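Local coordinates for protein interferon (Danio rerio, PDB 3PIV) that probably acts as a secreted type I interferon-like cytokine of antiviral defence, signalling by binding a cell-surface cytokine receptor, at residues 52-57 with 110-115; 58-63 with 91-96. All blocks are in the same frame, centred on the assembly; numbering follows the deposited sequence.

Contact 1 (52-57 with 110-115); sequences VKFLVL and ESYEIR
Tyr112 reaches from the first turn of helix 111-129 into the side of helix 48-66, and three residues of that helix, Lys53, Phe54 and Leu57, receive it. With CG between the backbone N and the carbonyl carbon (chi1 57°), the ring swings toward helix 48-66 and its hydroxyl reaches Lys53.

The packing comes first. Phe54 CD1 lies 4.0 Å from Tyr112 CB, at the base of the tyrosine side chain, and the two side chains point opposite ways as they pass. Leu57 CD1 arrives at the edge of the tyrosine ring, near its plane, 4.1 Å from Tyr112 CE1. The same methyl also rests on the start of the Glu113 side chain, 3.6 Å from Glu113 CB, the two chains crossing at about a right angle. The Lys53 methylenes CB and CD lie against Tyr112 OH, CD at 3.5 Å, as plain packing. On one face of the Tyr112 ring sits its own helix's N-cap residue, with Glu110 CB 3.5 Å above the plane and displaced toward the rim.

The polar part is the phenol hydroxyl, which makes its hydrogen bond to the carboxylate of Asp50, one turn back on helix 48-66. Lys53 NZ makes a weak bond to the carbonyl of Ala104.

Helix 37-44 closes over the aromatic side: Met43 touches both Phe54 and Tyr112, and Tyr40 meets the Phe54 ring edge-to-face. The two segments run nearly parallel, at 17°, and their axes come within 10.2 Å, in keeping with the all-helical interferon fold.

No hydrogen bond joins the segments directly; they are held by apolar contact around a buried ring whose hydroxyl is satisfied by Asp50, which ties the beginning of helix 111-129 to helix 48-66.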
loop_
_atom_site.group_PDB
_atom_site.type_symbol
_atom_site.label_atom_id
_atom_site.label_comp_id
_atom_site.label_asym_id
_atom_site.label_seq_id
_atom_site.Cartn_x
_atom_site.Cartn_y
_atom_site.Cartn_z
ATOM N N VAL A 52 5.850 -10.450 6.024
ATOM C CA VAL A 52 6.494 -9.206 6.422
ATOM C C VAL A 52 7.248 -8.553 5.264
ATOM O O VAL A 52 7.190 -7.342 5.091
ATOM C CB VAL A 52 7.464 -9.440 7.581
ATOM C CG1 VAL A 52 8.232 -8.150 7.910
ATOM C CG2 VAL A 52 6.704 -9.968 8.807
ATOM N N LYS A 53 7.965 -9.355 4.480
ATOM C CA LYS A 53 8.662 -8.846 3.313
ATOM C C LYS A 53 7.650 -8.226 2.376
ATOM O O LYS A 53 7.901 -7.179 1.800
ATOM C CB LYS A 53 9.392 -9.964 2.578
ATOM C CG LYS A 53 10.572 -10.561 3.327
ATOM C CD LYS A 53 11.358 -11.449 2.389
ATOM C CE LYS A 53 12.291 -12.378 3.138
ATOM N NZ LYS A 53 13.377 -12.852 2.219
ATOM N N PHE A 54 6.513 -8.904 2.227
ATOM C CA PHE A 54 5.400 -8.436 1.401
ATOM C C PHE A 54 4.777 -7.147 1.929
ATOM O O PHE A 54 4.330 -6.297 1.151
ATOM C CB PHE A 54 4.303 -9.506 1.315
ATOM C CG PHE A 54 3.115 -9.079 0.483
ATOM C CD1 PHE A 54 3.163 -9.144 -0.900
ATOM C CD2 PHE A 54 1.966 -8.571 1.086
ATOM C CE1 PHE A 54 2.078 -8.734 -1.680
ATOM C CE2 PHE A 54 0.862 -8.162 0.314
ATOM C CZ PHE A 54 0.919 -8.245 -1.066
ATOM N N LEU A 55 4.706 -7.011 3.250
ATOM C CA LEU A 55 4.159 -5.792 3.824
ATOM C C LEU A 55 5.107 -4.622 3.533
ATOM O O LEU A 55 4.658 -3.542 3.163
ATOM C CB LEU A 55 3.914 -5.940 5.315
ATOM C CG LEU A 55 2.703 -6.795 5.675
ATOM C CD1 LEU A 55 2.684 -7.052 7.169
ATOM C CD2 LEU A 55 1.400 -6.123 5.219
ATOM N N VAL A 56 6.406 -4.855 3.670
ATOM C CA VAL A 56 7.377 -3.802 3.389
ATOM C C VAL A 56 7.317 -3.393 1.932
ATOM O O VAL A 56 7.268 -2.206 1.639
ATOM C CB VAL A 56 8.815 -4.198 3.726
ATOM C CG1 VAL A 56 9.802 -3.105 3.238
ATOM C CG2 VAL A 56 8.952 -4.408 5.210
ATOM N N LEU A 57 7.307 -4.374 1.028
ATOM C CA LEU A 57 7.234 -4.099 -0.401
ATOM C C LEU A 57 6.015 -3.259 -0.745
ATOM O O LEU A 57 6.135 -2.240 -1.420
ATOM C CB LEU A 57 7.204 -5.400 -1.216
ATOM C CG LEU A 57 8.520 -6.169 -1.330
ATOM C CD1 LEU A 57 8.261 -7.480 -1.992
ATOM C CD2 LEU A 57 9.589 -5.350 -2.095
ATOM N N GLU A 110 11.029 -13.676 -5.379
ATOM C CA GLU A 110 9.740 -14.253 -5.014
ATOM C C GLU A 110 8.665 -13.752 -5.973
ATOM O O GLU A 110 8.712 -12.610 -6.448
ATOM C CB GLU A 110 9.374 -13.900 -3.568
ATOM C CG GLU A 110 10.227 -14.592 -2.512
ATOM C CD GLU A 110 10.182 -16.124 -2.604
ATOM O OE1 GLU A 110 9.143 -16.682 -3.038
ATOM O OE2 GLU A 110 11.192 -16.770 -2.234
ATOM N N SER A 111 7.696 -14.603 -6.264
ATOM C CA SER A 111 6.651 -14.221 -7.191
ATOM C C SER A 111 5.799 -13.081 -6.626
ATOM O O SER A 111 5.237 -12.287 -7.378
ATOM C CB SER A 111 5.774 -15.426 -7.525
ATOM O OG SER A 111 5.081 -15.868 -6.377
ATOM N N TYR A 112 5.705 -12.980 -5.306
ATOM C CA TYR A 112 4.916 -11.890 -4.741
ATOM C C TYR A 112 5.535 -10.516 -5.005
ATOM O O TYR A 112 4.816 -9.555 -5.252
ATOM C CB TYR A 112 4.579 -12.103 -3.261
ATOM C CG TYR A 112 5.747 -12.300 -2.315
ATOM C CD1 TYR A 112 6.506 -11.218 -1.869
ATOM C CD2 TYR A 112 6.058 -13.566 -1.829
ATOM C CE1 TYR A 112 7.558 -11.406 -0.980
ATOM C CE2 TYR A 112 7.100 -13.763 -0.956
ATOM C CZ TYR A 112 7.850 -12.683 -0.529
ATOM O OH TYR A 112 8.892 -12.896 0.347
ATOM N N GLU A 113 6.862 -10.426 -4.981
ATOM C CA GLU A 113 7.532 -9.161 -5.301
ATOM C C GLU A 113 7.306 -8.771 -6.759
ATOM O O GLU A 113 7.033 -7.615 -7.078
ATOM C CB GLU A 113 9.032 -9.244 -5.002
ATOM C CG GLU A 113 9.802 -7.993 -5.428
ATOM C CD GLU A 113 11.292 -8.065 -5.116
ATOM O OE1 GLU A 113 11.690 -8.871 -4.251
ATOM O OE2 GLU A 113 12.064 -7.301 -5.729
ATOM N N ILE A 114 7.410 -9.747 -7.647
ATOM C CA ILE A 114 7.128 -9.527 -9.057
ATOM C C ILE A 114 5.676 -9.093 -9.310
ATOM O O ILE A 114 5.427 -8.107 -10.005
ATOM C CB ILE A 114 7.451 -10.804 -9.878
ATOM C CG1 ILE A 114 8.940 -11.172 -9.716
ATOM C CG2 ILE A 114 7.061 -10.596 -11.329
ATOM C CD1 ILE A 114 9.372 -12.464 -10.375
ATOM N N ARG A 115 4.719 -9.823 -8.743
ATOM C CA ARG A 115 3.307 -9.534 -8.964
ATOM C C ARG A 115 2.890 -8.195 -8.364
ATOM O O ARG A 115 2.216 -7.414 -9.026
ATOM C CB ARG A 115 2.429 -10.670 -8.421
ATOM C CG ARG A 115 2.788 -12.047 -9.004
ATOM C CD ARG A 115 2.041 -13.198 -8.310
ATOM N NE ARG A 115 0.589 -13.094 -8.463
ATOM C CZ ARG A 115 -0.283 -14.009 -8.044
ATOM N NH1 ARG A 115 0.143 -15.102 -7.450
ATOM N NH2 ARG A 115 -1.578 -13.828 -8.226
#

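Contact 2 (58-63 with 91-96); sequences TLDHII and RKSSDL
Ser93 and Asp60 make the one hydrogen bond across this pair of helix segments. The serine hydroxyl donates to the carboxylate, Ser93 OG to Asp60 OD1 at 2.7 Å, arriving from above the carboxylate plane, about 40° out of it. Ser93 OG stands anti to the backbone N (chi1 180°), which carries it across to helix 48-66. The other carboxylate oxygen, Asp60 OD2, forms a salt bridge with Lys97, one turn further along helix 79-101; Lys97 also makes a weak bond to Ser93 OG. The lysine would be expected to stabilise the negative charge of Asp60.

The segments run roughly antiparallel, 149° between their directions, and their axes come within 9.6 Å; they belong to helices of the bundle of the four-helical cytokine class, here an alpha/beta interferon.

The apolar side is led by Leu59. Its CD1 methyl lies 3.7 Å from Ser93 CB and 4.1 Å from Leu96 CD1, and touches the aliphatic part of Lys92 at CG. Leu96 also meets Cys4, whose disulfide to Cys99 fastens the N-terminal stretch to helix 79-101.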
loop_
_atom_site.group_PDB
_atom_site.type_symbol
_atom_site.label_atom_id
_atom_site.label_comp_id
_atom_site.label_asym_id
_atom_site.label_seq_id
_atom_site.Cartn_x
_atom_site.Cartn_y
_atom_site.Cartn_z
ATOM N N THR A 58 4.851 -3.688 -0.267
ATOM C CA THR A 58 3.604 -3.002 -0.560
ATOM C C THR A 58 3.526 -1.596 0.064
ATOM O O THR A 58 3.098 -0.635 -0.593
ATOM C CB THR A 58 2.374 -3.862 -0.150
ATOM O OG1 THR A 58 2.563 -5.214 -0.601
ATOM C CG2 THR A 58 1.131 -3.306 -0.791
ATOM N N LEU A 59 3.943 -1.474 1.319
ATOM C CA LEU A 59 3.972 -0.167 1.957
ATOM C C LEU A 59 4.809 0.788 1.117
ATOM O O LEU A 59 4.441 1.936 0.879
ATOM C CB LEU A 59 4.555 -0.266 3.378
ATOM C CG LEU A 59 3.661 -0.855 4.484
ATOM C CD1 LEU A 59 4.515 -1.158 5.688
ATOM C CD2 LEU A 59 2.501 0.074 4.876
ATOM N N ASP A 60 5.945 0.305 0.656
ATOM C CA ASP A 60 6.862 1.187 -0.042
ATOM C C ASP A 60 6.281 1.588 -1.388
ATOM O O ASP A 60 6.474 2.720 -1.827
ATOM C CB ASP A 60 8.240 0.550 -0.196
ATOM C CG ASP A 60 9.060 0.569 1.097
ATOM O OD1 ASP A 60 8.644 1.170 2.103
ATOM O OD2 ASP A 60 10.142 -0.044 1.101
ATOM N N HIS A 61 5.531 0.678 -2.009
ATOM C CA HIS A 61 4.892 0.954 -3.290
ATOM C C HIS A 61 3.799 1.989 -3.138
ATOM O O HIS A 61 3.656 2.880 -3.967
ATOM C CB HIS A 61 4.308 -0.330 -3.910
ATOM C CG HIS A 61 5.313 -1.137 -4.673
ATOM N ND1 HIS A 61 5.519 -2.485 -4.454
ATOM C CD2 HIS A 61 6.193 -0.775 -5.635
ATOM C CE1 HIS A 61 6.471 -2.919 -5.262
ATOM N NE2 HIS A 61 6.911 -1.893 -5.974
ATOM N N ILE A 62 3.009 1.859 -2.078
ATOM C CA ILE A 62 1.954 2.829 -1.813
ATOM C C ILE A 62 2.566 4.204 -1.542
ATOM O O ILE A 62 2.107 5.208 -2.066
ATOM C CB ILE A 62 1.093 2.404 -0.610
ATOM C CG1 ILE A 62 0.256 1.167 -0.969
ATOM C CG2 ILE A 62 0.203 3.552 -0.170
ATOM C CD1 ILE A 62 -0.452 0.514 0.242
ATOM N N ILE A 63 3.616 4.251 -0.726
ATOM C CA ILE A 63 4.273 5.525 -0.456
ATOM C C ILE A 63 4.708 6.163 -1.774
ATOM O O ILE A 63 4.443 7.328 -2.035
ATOM C CB ILE A 63 5.489 5.358 0.480
ATOM C CG1 ILE A 63 5.015 4.957 1.880
ATOM C CG2 ILE A 63 6.307 6.627 0.507
ATOM C CD1 ILE A 63 5.964 4.045 2.625
ATOM N N ARG A 91 7.138 5.116 8.483
ATOM C CA ARG A 91 7.630 4.718 9.803
ATOM C C ARG A 91 7.392 3.237 10.117
ATOM O O ARG A 91 8.276 2.568 10.626
ATOM C CB ARG A 91 7.001 5.581 10.888
ATOM C CG ARG A 91 7.306 7.059 10.758
ATOM C CD ARG A 91 6.482 7.847 11.761
ATOM N NE ARG A 91 6.271 9.223 11.324
ATOM C CZ ARG A 91 5.095 9.844 11.354
ATOM N NH1 ARG A 91 4.010 9.210 11.807
ATOM N NH2 ARG A 91 5.002 11.101 10.933
ATOM N N LYS A 92 6.199 2.727 9.828
ATOM C CA LYS A 92 5.926 1.311 10.045
ATOM C C LYS A 92 6.808 0.496 9.123
ATOM O O LYS A 92 7.422 -0.493 9.530
ATOM C CB LYS A 92 4.461 0.977 9.795
ATOM C CG LYS A 92 4.168 -0.525 9.884
ATOM C CD LYS A 92 4.864 -1.148 11.093
ATOM C CE LYS A 92 4.088 -0.943 12.387
ATOM N NZ LYS A 92 2.812 -1.687 12.348
ATOM N N SER A 93 6.898 0.930 7.872
ATOM C CA SER A 93 7.710 0.207 6.916
ATOM C C SER A 93 9.166 0.152 7.370
ATOM O O SER A 93 9.791 -0.899 7.356
ATOM C CB SER A 93 7.595 0.833 5.532
ATOM O OG SER A 93 8.395 0.120 4.614
ATOM N N SER A 94 9.709 1.292 7.768
ATOM C CA SER A 94 11.078 1.327 8.271
ATOM C C SER A 94 11.307 0.396 9.493
ATOM O O SER A 94 12.371 -0.185 9.635
ATOM C CB SER A 94 11.477 2.763 8.607
ATOM O OG SER A 94 12.659 2.749 9.374
ATOM N N ASP A 95 10.319 0.264 10.371
ATOM C CA ASP A 95 10.419 -0.709 11.467
ATOM C C ASP A 95 10.455 -2.162 10.982
ATOM O O ASP A 95 11.293 -2.946 11.423
ATOM C CB ASP A 95 9.282 -0.521 12.476
ATOM C CG ASP A 95 9.345 0.825 13.185
ATOM O OD1 ASP A 95 10.393 1.487 13.101
ATOM O OD2 ASP A 95 8.346 1.223 13.816
ATOM N N LEU A 96 9.533 -2.519 10.087
ATOM C CA LEU A 96 9.484 -3.865 9.513
ATOM C C LEU A 96 10.749 -4.243 8.752
ATOM O O LEU A 96 11.141 -5.413 8.731
ATOM C CB LEU A 96 8.261 -4.025 8.596
ATOM C CG LEU A 96 6.929 -4.072 9.351
ATOM C CD1 LEU A 96 5.745 -3.945 8.415
ATOM C CD2 LEU A 96 6.841 -5.357 10.165
#

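In the fold
Helix 48-66 is common to both contacts: 52-57 meets helix 111-129 in contact 1, and 58-63 meets helix 79-101 in contact 2. Their centres are about 12 Å apart, and both segments of contact 2 fall between those of contact 1 in sequence. The two join through Val56, whose CG2 is 3.5 Å from Leu96 CB, and through Val52, whose CG1 is 3.8 Å from Leu96 CD2. A bound nickel ion lies about 8 Å from the side chain of Leu57 and about 6 Å from that of Asp60, too far for either to be a ligand. The contacts lie on different flanks of helix 48-66; contact 2 is buried, contact 1 only partly.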